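Local atomic coordinates of mandelate racemase / muconate lactonizing enzyme, C-terminal domain protein (Labrenzia alexandrii, PDB entry 4E5T), a protein that is of unproven specificity but binds magnesium and, as an enolase-superfamily member, probably abstracts a proton alpha to a substrate carboxylate. Residues Gly21-Phe26 against Asp391-Phe396; Lys247-Ala252 against Leu278-Ala283; Cys319-Ala324 against Gly348-Leu353. All coordinates share one frame; numbering follows the deposited sequence.

How the interactions relate
The chain opens interaction 1 at residues 21-26, where strand 23-31 of the N-terminal cap domain begins, and closes it only at 391-396, in the loop beyond helix 379-383. Within that wide loop the other two contacts follow in series: 247-252 meets 278-283, joining successive helices of the barrel-like C-terminal domain, and then 319-324 meets 348-353, joining helices 321-332 and 349-352. Interactions 1 and 3 touch, since Phe24 packs on Cys319, Gly320 and Leu353, and Phe26 also reaches Leu353, so the cap strand lies against the later contact. Interaction 2 stands apart, its centre about 32 Å from that of interaction 3, across the middle of the chain.

Interaction 1. Residues Gly21-Phe26 against Asp391-Phe396; sequences GRYFIF and DLHLGF
The backbones of Arg22 and His393 approach to 5.0 Å between CA atoms, where the start of strand 23-31 meets an irregular loop with no strand pairing. In this enolase-superfamily fold the strand belongs to the three-stranded antiparallel sheet of the cap domain, and the loop comes after helix 379-383, near the C terminus. His393 is the centre of the contact, with Tyr23 and Arg22 sharing in it about equally. It turns an edge toward the face of the Tyr23 ring, with ring planes at 58°, and its CB lies over the same ring, off-centre, 4.1 Å from the centroid, in a CH-pi contact. With Tyr23 CG placed between the backbone N and the carbonyl carbon (chi1 61°), the ring lies alongside the loop, and Tyr23 OH accepts a weak hydrogen bond from His393 N at 3.4 Å. In return, His393 ND1 accepts a weak but nearly straight bond from Tyr23 N. The other imidazole nitrogen, NE2, is hydrogen-bonded to the Tyr318 carbonyl; bonds at both nitrogens, the one at ND1 weak, would limit the ring's rotation. Tyr387 adds to the cluster, its ring meeting that of Tyr23 and its hydroxyl bonding to Asp391 O. Outside this aromatic centre, Arg22 extends along the loop. Asp391 CB lies over one guanidinium face, while the Asp391 carboxylate offers charge attraction without a salt bridge, OD2 standing 4.0 Å from Arg22 NH2 and well out of the guanidinium plane. A weak hydrogen bond of 3.4 Å runs from Arg22 NH1 to Leu392 O.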
loop_
_atom_site.group_PDB
_atom_site.type_symbol
_atom_site.label_atom_id
_atom_site.label_comp_id
_atom_site.label_asym_id
_atom_site.label_seq_id
_atom_site.Cartn_x
_atom_site.Cartn_y
_atom_site.Cartn_z
ATOM N N GLY A 21 43.469 1.057 -3.616
ATOM C CA GLY A 21 43.564 1.873 -2.418
ATOM C C GLY A 21 44.889 1.950 -1.670
ATOM O O GLY A 21 45.879 1.323 -2.041
ATOM N N ARG A 22 44.889 2.725 -0.588
ATOM C CA ARG A 22 46.122 3.159 0.058
ATOM C C ARG A 22 46.769 2.121 0.971
ATOM O O ARG A 22 47.977 2.130 1.134
ATOM C CB ARG A 22 45.887 4.447 0.857
ATOM C CG ARG A 22 45.500 5.647 0.030
ATOM C CD ARG A 22 45.488 6.904 0.883
ATOM N NE ARG A 22 45.741 8.102 0.088
ATOM C CZ ARG A 22 44.798 8.940 -0.331
ATOM N NH1 ARG A 22 43.524 8.708 -0.020
ATOM N NH2 ARG A 22 45.135 10.009 -1.057
ATOM N N TYR A 23 45.970 1.250 1.579
ATOM C CA TYR A 23 46.496 0.269 2.523
ATOM C C TYR A 23 45.545 -0.916 2.689
ATOM O O TYR A 23 44.356 -0.804 2.375
ATOM C CB TYR A 23 46.776 0.927 3.885
ATOM C CG TYR A 23 45.561 1.536 4.584
ATOM C CD1 TYR A 23 44.701 0.748 5.346
ATOM C CD2 TYR A 23 45.293 2.899 4.504
ATOM C CE1 TYR A 23 43.606 1.295 5.982
ATOM C CE2 TYR A 23 44.192 3.458 5.145
ATOM C CZ TYR A 23 43.351 2.656 5.884
ATOM O OH TYR A 23 42.251 3.191 6.532
ATOM N N PHE A 24 46.068 -2.042 3.178
ATOM C CA PHE A 24 45.250 -3.226 3.453
ATOM C C PHE A 24 45.375 -3.589 4.913
ATOM O O PHE A 24 46.424 -3.356 5.513
ATOM C CB PHE A 24 45.709 -4.427 2.633
ATOM C CG PHE A 24 45.892 -4.139 1.189
ATOM C CD1 PHE A 24 45.009 -3.321 0.515
ATOM C CD2 PHE A 24 46.964 -4.676 0.500
ATOM C CE1 PHE A 24 45.192 -3.042 -0.834
ATOM C CE2 PHE A 24 47.151 -4.412 -0.839
ATOM C CZ PHE A 24 46.269 -3.591 -1.514
ATOM N N ILE A 25 44.322 -4.165 5.494
ATOM C CA ILE A 25 44.427 -4.629 6.875
ATOM C C ILE A 25 44.250 -6.147 6.990
ATOM O O ILE A 25 43.169 -6.684 6.777
ATOM C CB ILE A 25 43.430 -3.919 7.805
ATOM C CG1 ILE A 25 43.532 -2.406 7.638
ATOM C CG2 ILE A 25 43.682 -4.338 9.246
ATOM C CD1 ILE A 25 42.615 -1.616 8.538
ATOM N N PHE A 26 45.315 -6.841 7.341
ATOM C CA PHE A 26 45.260 -8.294 7.377
ATOM C C PHE A 26 45.204 -8.791 8.806
ATOM O O PHE A 26 45.711 -8.144 9.725
ATOM C CB PHE A 26 46.475 -8.887 6.658
ATOM C CG PHE A 26 46.544 -8.546 5.192
ATOM C CD1 PHE A 26 45.400 -8.494 4.424
ATOM C CD2 PHE A 26 47.754 -8.276 4.587
ATOM C CE1 PHE A 26 45.464 -8.184 3.073
ATOM C CE2 PHE A 26 47.823 -7.963 3.238
ATOM C CZ PHE A 26 46.675 -7.923 2.483
ATOM N N ASP A 391 46.784 9.351 5.641
ATOM C CA ASP A 391 45.414 9.402 5.129
ATOM C C ASP A 391 44.584 8.149 5.408
ATOM O O ASP A 391 45.096 7.137 5.883
ATOM C CB ASP A 391 45.424 9.654 3.616
ATOM C CG ASP A 391 45.483 11.125 3.268
ATOM O OD1 ASP A 391 44.643 11.898 3.792
ATOM O OD2 ASP A 391 46.368 11.499 2.465
ATOM N N LEU A 392 43.292 8.232 5.106
ATOM C CA LEU A 392 42.432 7.068 5.172
ATOM C C LEU A 392 42.462 6.406 3.808
ATOM O O LEU A 392 42.919 7.000 2.830
ATOM C CB LEU A 392 40.999 7.443 5.581
ATOM C CG LEU A 392 40.815 7.997 7.006
ATOM C CD1 LEU A 392 39.350 8.371 7.298
ATOM C CD2 LEU A 392 41.375 7.036 8.073
ATOM N N HIS A 393 41.989 5.165 3.762
ATOM C CA HIS A 393 41.969 4.360 2.552
ATOM C C HIS A 393 41.316 5.101 1.371
ATOM O O HIS A 393 41.873 5.163 0.267
ATOM C CB HIS A 393 41.237 3.055 2.864
ATOM C CG HIS A 393 41.347 2.021 1.789
ATOM N ND1 HIS A 393 42.551 1.667 1.216
ATOM C CD2 HIS A 393 40.406 1.254 1.191
ATOM C CE1 HIS A 393 42.343 0.728 0.311
ATOM N NE2 HIS A 393 41.050 0.461 0.274
ATOM N N LEU A 394 40.154 5.695 1.631
ATOM C CA LEU A 394 39.309 6.278 0.595
ATOM C C LEU A 394 38.534 7.462 1.173
ATOM O O LEU A 394 38.246 7.482 2.367
ATOM C CB LEU A 394 38.332 5.218 0.113
ATOM C CG LEU A 394 38.165 4.975 -1.380
ATOM C CD1 LEU A 394 37.101 3.910 -1.586
ATOM C CD2 LEU A 394 37.816 6.265 -2.136
ATOM N N GLY A 395 38.191 8.449 0.347
ATOM C CA GLY A 395 37.586 9.670 0.864
ATOM C C GLY A 395 36.753 10.443 -0.137
ATOM O O GLY A 395 36.878 10.239 -1.342
ATOM N N PHE A 396 35.904 11.335 0.376
ATOM C CA PHE A 396 35.014 12.172 -0.436
ATOM C C PHE A 396 35.691 13.482 -0.860
ATOM O O PHE A 396 36.761 13.830 -0.347
ATOM C CB PHE A 396 33.769 12.555 0.375
ATOM C CG PHE A 396 32.694 11.494 0.443
ATOM C CD1 PHE A 396 31.787 11.334 -0.598
ATOM C CD2 PHE A 396 32.546 10.707 1.584
ATOM C CE1 PHE A 396 30.777 10.379 -0.519
ATOM C CE2 PHE A 396 31.539 9.744 1.672
ATOM C CZ PHE A 396 30.659 9.577 0.621
#

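Interaction 2. Residues Lys247-Ala252 against Leu278-Ala283; sequences KPEDMA and LETGAA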
loop_
_atom_site.group_PDB
_atom_site.type_symbol
_atom_site.label_atom_id
_atom_site.label_comp_id
_atom_site.label_asym_id
_atom_site.label_seq_id
_atom_site.Cartn_x
_atom_site.Cartn_y
_atom_site.Cartn_z
ATOM N N LYS A 247 18.761 5.267 2.822
ATOM C CA LYS A 247 17.367 4.922 2.510
ATOM C C LYS A 247 17.231 4.057 1.253
ATOM O O LYS A 247 17.111 4.593 0.163
ATOM C CB LYS A 247 16.501 6.189 2.315
ATOM C CG LYS A 247 16.205 7.059 3.563
ATOM C CD LYS A 247 15.620 6.268 4.733
ATOM C CE LYS A 247 15.045 7.184 5.806
ATOM N NZ LYS A 247 13.857 7.953 5.296
ATOM N N PRO A 248 17.234 2.718 1.396
ATOM C CA PRO A 248 16.952 1.876 0.225
ATOM C C PRO A 248 15.583 2.153 -0.407
ATOM O O PRO A 248 15.434 1.946 -1.615
ATOM C CB PRO A 248 17.002 0.448 0.790
ATOM C CG PRO A 248 17.912 0.533 1.947
ATOM C CD PRO A 248 17.721 1.923 2.538
ATOM N N GLU A 249 14.609 2.611 0.382
ATOM C CA GLU A 249 13.272 2.907 -0.146
ATOM C C GLU A 249 13.345 3.892 -1.313
ATOM O O GLU A 249 12.609 3.773 -2.291
ATOM C CB GLU A 249 12.346 3.468 0.947
ATOM C CG GLU A 249 11.833 2.460 1.961
ATOM C CD GLU A 249 12.747 2.331 3.174
ATOM O OE1 GLU A 249 13.879 2.872 3.123
ATOM O OE2 GLU A 249 12.331 1.689 4.174
ATOM N N ASP A 250 14.250 4.860 -1.190
ATOM C CA ASP A 250 14.439 5.889 -2.199
ATOM C C ASP A 250 15.162 5.343 -3.402
ATOM O O ASP A 250 14.950 5.793 -4.512
ATOM C CB ASP A 250 15.258 7.051 -1.641
ATOM C CG ASP A 250 14.453 7.961 -0.739
ATOM O OD1 ASP A 250 13.207 7.999 -0.856
ATOM O OD2 ASP A 250 15.088 8.648 0.086
ATOM N N MET A 251 16.051 4.390 -3.181
ATOM C CA MET A 251 16.843 3.876 -4.281
ATOM C C MET A 251 15.887 3.120 -5.177
ATOM O O MET A 251 16.052 3.104 -6.402
ATOM C CB MET A 251 17.969 2.971 -3.778
ATOM C CG MET A 251 18.993 2.572 -4.846
ATOM S SD MET A 251 20.460 1.692 -4.212
ATOM C CE MET A 251 21.626 3.032 -3.950
ATOM N N ALA A 252 14.864 2.531 -4.562
ATOM C CA ALA A 252 13.934 1.699 -5.297
ATOM C C ALA A 252 13.146 2.523 -6.327
ATOM O O ALA A 252 12.659 1.995 -7.331
ATOM C CB ALA A 252 13.027 0.991 -4.359
ATOM N N LEU A 278 16.746 -5.838 -0.802
ATOM C CA LEU A 278 16.033 -6.826 -1.594
ATOM C C LEU A 278 14.537 -6.584 -1.596
ATOM O O LEU A 278 13.926 -6.508 -2.655
ATOM C CB LEU A 278 16.342 -8.227 -1.087
ATOM C CG LEU A 278 17.793 -8.587 -1.369
ATOM C CD1 LEU A 278 18.144 -9.960 -0.783
ATOM C CD2 LEU A 278 18.045 -8.505 -2.871
ATOM N N GLU A 279 13.957 -6.443 -0.409
ATOM C CA GLU A 279 12.511 -6.354 -0.293
ATOM C C GLU A 279 11.930 -5.070 -0.878
ATOM O O GLU A 279 10.854 -5.098 -1.503
ATOM C CB GLU A 279 12.072 -6.582 1.141
ATOM C CG GLU A 279 12.070 -8.048 1.489
ATOM C CD GLU A 279 12.166 -8.312 2.968
ATOM O OE1 GLU A 279 12.085 -7.342 3.759
ATOM O OE2 GLU A 279 12.337 -9.498 3.324
ATOM N N THR A 280 12.646 -3.959 -0.709
ATOM C CA THR A 280 12.165 -2.697 -1.250
ATOM C C THR A 280 12.367 -2.659 -2.738
ATOM O O THR A 280 11.796 -1.810 -3.408
ATOM C CB THR A 280 12.874 -1.461 -0.656
ATOM O OG1 THR A 280 14.268 -1.538 -0.944
ATOM C CG2 THR A 280 12.674 -1.369 0.849
ATOM N N GLY A 281 13.183 -3.575 -3.254
ATOM C CA GLY A 281 13.570 -3.553 -4.656
ATOM C C GLY A 281 14.513 -2.401 -4.966
ATOM O O GLY A 281 14.369 -1.735 -5.986
ATOM N N ALA A 282 15.474 -2.150 -4.079
ATOM C CA ALA A 282 16.461 -1.082 -4.282
ATOM C C ALA A 282 17.570 -1.480 -5.255
ATOM O O ALA A 282 18.149 -0.633 -5.913
ATOM C CB ALA A 282 17.063 -0.658 -2.966
ATOM N N ALA A 283 17.871 -2.771 -5.334
ATOM C CA ALA A 283 18.837 -3.263 -6.295
ATOM C C ALA A 283 18.511 -4.698 -6.676
ATOM O O ALA A 283 17.865 -5.405 -5.910
ATOM C CB ALA A 283 20.221 -3.173 -5.734
#
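Between Pro248-Ala252 and Thr280-Ala282 no aromatic ring or guanidinium group offers a face, and the flat side-chain group among the touching residues is the Glu249 carboxylate. Glu249 touches through CG, which packs on Thr280 CG2 with the two side chains crossing at about a right angle, while OE1 forms a weak, long ion pair with Arg276 of a second subunit. Pro248, a puckered ring, touches through CB, which lies 3.9 Å from Ala282 CB and close to Thr280 OG1. The contact joins the first turn of helix 248-257, with Lys247 as N-cap, to the end of helix 270-280, two successive helices of the TIM-barrel domain. A Schellman motif at Gly281, whose phi is positive, ends the latter helix and turns the chain toward strand 285-286. That turn brings Ala282 against the first helix, where its CB sits 3.8 Å from Met251 CB. Farther along the same methionine, CG and SD both pass the Ala282 carbonyl oxygen, CG at 3.5 Å, and the side chain also packs on Val262 and Thr264 of strand 262-264. Ala252 makes the closest backbone approach, its CA 3.9 Å from Ala282 CA; its CB lies near the oxygens of Thr280 and Gly281, and its CA makes a CA-H...O contact with Gly281 O at 3.5 Å. No hydrogen bond crosses between the segments. Pro248 O accepts from Ala252 N and, weakly, from Met251 N, and Thr280 OG1 bonds back to Arg276 O of the same chain. With these polar groups committed within their own helices, cohesion here rests on van der Waals packing, the small alanines letting the two backbones come together, supplemented by the weak CA-H...O contact.

Interaction 3. Residues Cys319-Ala324 against Gly348-Leu353; sequences CGPLVA and GFFAEL
Pro321 and Phe350 mark the closest approach of the two backbones, 5.7 Å between CA atoms, each lying in the first turn of a helix (321-332 and the short 349-352) that follows a glycine N-cap, Gly320 or Gly348. Both helices belong to the C-terminal barrel domain of the enolase-superfamily fold and meet against the cap domain: Glu40 of strand 36-41 bonds to the amides of Gly320 and Val323, while Phe24 and Phe26 of strand 23-31 pack on Leu353. Phe350 and Pro321 share most of the contact. Phe350 CG stands anti to the carbonyl carbon (chi1 -77°), which sends the ring across to the other helix start. There its rim meets Cys319 O, which lies in the ring plane 3.3 Å from both CZ and CE2 of Phe350, consistent with the carbonyl facing the weakly positive C-H edge. One side of the same ring runs obliquely past the proline, with Pro321 CD 3.8 Å from Phe350 CD2. Replacing Phe350 by an alanine would probably open a gap beside Pro321 and leave the Cys319 carbonyl without its aromatic edge. No hydrogen bond links the segments, and all five touching residues are buried. Leu353 completes the apolar patch from the next turn, crossing the proline ring at about a right angle, its CB 4.0 Å from Pro321 CG.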
loop_
_atom_site.group_PDB
_atom_site.type_symbol
_atom_site.label_atom_id
_atom_site.label_comp_id
_atom_site.label_asym_id
_atom_site.label_seq_id
_atom_site.Cartn_x
_atom_site.Cartn_y
_atom_site.Cartn_z
ATOM N N CYS A 319 40.268 -3.295 -2.234
ATOM C CA CYS A 319 41.135 -3.508 -1.080
ATOM C C CYS A 319 42.141 -4.586 -1.442
ATOM O O CYS A 319 42.562 -4.670 -2.585
ATOM C CB CYS A 319 40.329 -3.912 0.159
ATOM S SG CYS A 319 38.883 -4.968 -0.133
ATOM N N GLY A 320 42.510 -5.427 -0.485
ATOM C CA GLY A 320 43.580 -6.379 -0.716
ATOM C C GLY A 320 43.204 -7.713 -1.341
ATOM O O GLY A 320 42.057 -7.957 -1.700
ATOM N N PRO A 321 44.192 -8.601 -1.472
ATOM C CA PRO A 321 43.942 -9.942 -1.997
ATOM C C PRO A 321 43.140 -10.864 -1.082
ATOM O O PRO A 321 42.439 -11.707 -1.621
ATOM C CB PRO A 321 45.348 -10.501 -2.243
ATOM C CG PRO A 321 46.234 -9.673 -1.401
ATOM C CD PRO A 321 45.627 -8.313 -1.345
ATOM N N LEU A 322 43.219 -10.746 0.237
ATOM C CA LEU A 322 42.398 -11.646 1.072
ATOM C C LEU A 322 40.868 -11.432 0.953
ATOM O O LEU A 322 40.100 -12.399 0.937
ATOM C CB LEU A 322 42.836 -11.635 2.533
ATOM C CG LEU A 322 43.803 -12.722 2.977
ATOM C CD1 LEU A 322 45.062 -12.745 2.139
ATOM C CD2 LEU A 322 44.170 -12.419 4.391
ATOM N N VAL A 323 40.424 -10.183 0.858
ATOM C CA VAL A 323 39.030 -9.952 0.517
ATOM C C VAL A 323 38.721 -10.583 -0.839
ATOM O O VAL A 323 37.670 -11.185 -1.017
ATOM C CB VAL A 323 38.624 -8.453 0.603
ATOM C CG1 VAL A 323 37.267 -8.203 -0.016
ATOM C CG2 VAL A 323 38.590 -8.012 2.047
ATOM N N ALA A 324 39.654 -10.494 -1.780
ATOM C CA ALA A 324 39.465 -11.158 -3.069
ATOM C C ALA A 324 39.242 -12.661 -2.900
ATOM O O ALA A 324 38.399 -13.245 -3.575
ATOM C CB ALA A 324 40.636 -10.896 -3.982
ATOM N N GLY A 348 51.033 -8.026 -9.956
ATOM C CA GLY A 348 51.745 -7.045 -9.150
ATOM C C GLY A 348 51.712 -7.353 -7.671
ATOM O O GLY A 348 51.889 -8.503 -7.262
ATOM N N PHE A 349 51.442 -6.336 -6.859
ATOM C CA PHE A 349 51.476 -6.517 -5.414
ATOM C C PHE A 349 50.438 -7.531 -4.934
ATOM O O PHE A 349 50.598 -8.144 -3.877
ATOM C CB PHE A 349 51.322 -5.182 -4.697
ATOM C CG PHE A 349 51.831 -5.194 -3.285
ATOM C CD1 PHE A 349 53.122 -5.601 -3.014
ATOM C CD2 PHE A 349 51.012 -4.795 -2.221
ATOM C CE1 PHE A 349 53.604 -5.610 -1.712
ATOM C CE2 PHE A 349 51.485 -4.796 -0.917
ATOM C CZ PHE A 349 52.791 -5.210 -0.662
ATOM N N PHE A 350 49.395 -7.733 -5.730
ATOM C CA PHE A 350 48.371 -8.712 -5.387
ATOM C C PHE A 350 48.864 -10.154 -5.442
ATOM O O PHE A 350 48.272 -11.044 -4.841
ATOM C CB PHE A 350 47.120 -8.510 -6.249
ATOM C CG PHE A 350 46.286 -7.360 -5.801
ATOM C CD1 PHE A 350 46.646 -6.061 -6.122
ATOM C CD2 PHE A 350 45.175 -7.568 -5.004
ATOM C CE1 PHE A 350 45.901 -4.996 -5.681
ATOM C CE2 PHE A 350 44.423 -6.502 -4.564
ATOM C CZ PHE A 350 44.790 -5.214 -4.907
ATOM N N ALA A 351 49.957 -10.382 -6.156
ATOM C CA ALA A 351 50.510 -11.722 -6.248
ATOM C C ALA A 351 51.634 -11.862 -5.245
ATOM O O ALA A 351 51.843 -12.929 -4.691
ATOM C CB ALA A 351 50.994 -12.010 -7.658
ATOM N N GLU A 352 52.361 -10.781 -5.003
ATOM C CA GLU A 352 53.500 -10.847 -4.095
ATOM C C GLU A 352 53.013 -11.141 -2.668
ATOM O O GLU A 352 53.638 -11.918 -1.945
ATOM C CB GLU A 352 54.338 -9.558 -4.188
ATOM C CG GLU A 352 55.646 -9.548 -3.401
ATOM C CD GLU A 352 56.363 -8.200 -3.512
ATOM O OE1 GLU A 352 55.953 -7.402 -4.391
ATOM O OE2 GLU A 352 57.317 -7.934 -2.728
ATOM N N LEU A 353 51.881 -10.542 -2.289
ATOM C CA LEU A 353 51.252 -10.780 -0.977
ATOM C C LEU A 353 50.746 -12.220 -0.764
ATOM O O LEU A 353 50.575 -12.670 0.362
ATOM C CB LEU A 353 50.126 -9.762 -0.693
ATOM C CG LEU A 353 50.563 -8.372 -0.210
ATOM C CD1 LEU A 353 49.390 -7.406 -0.207
ATOM C CD2 LEU A 353 51.224 -8.408 1.164
#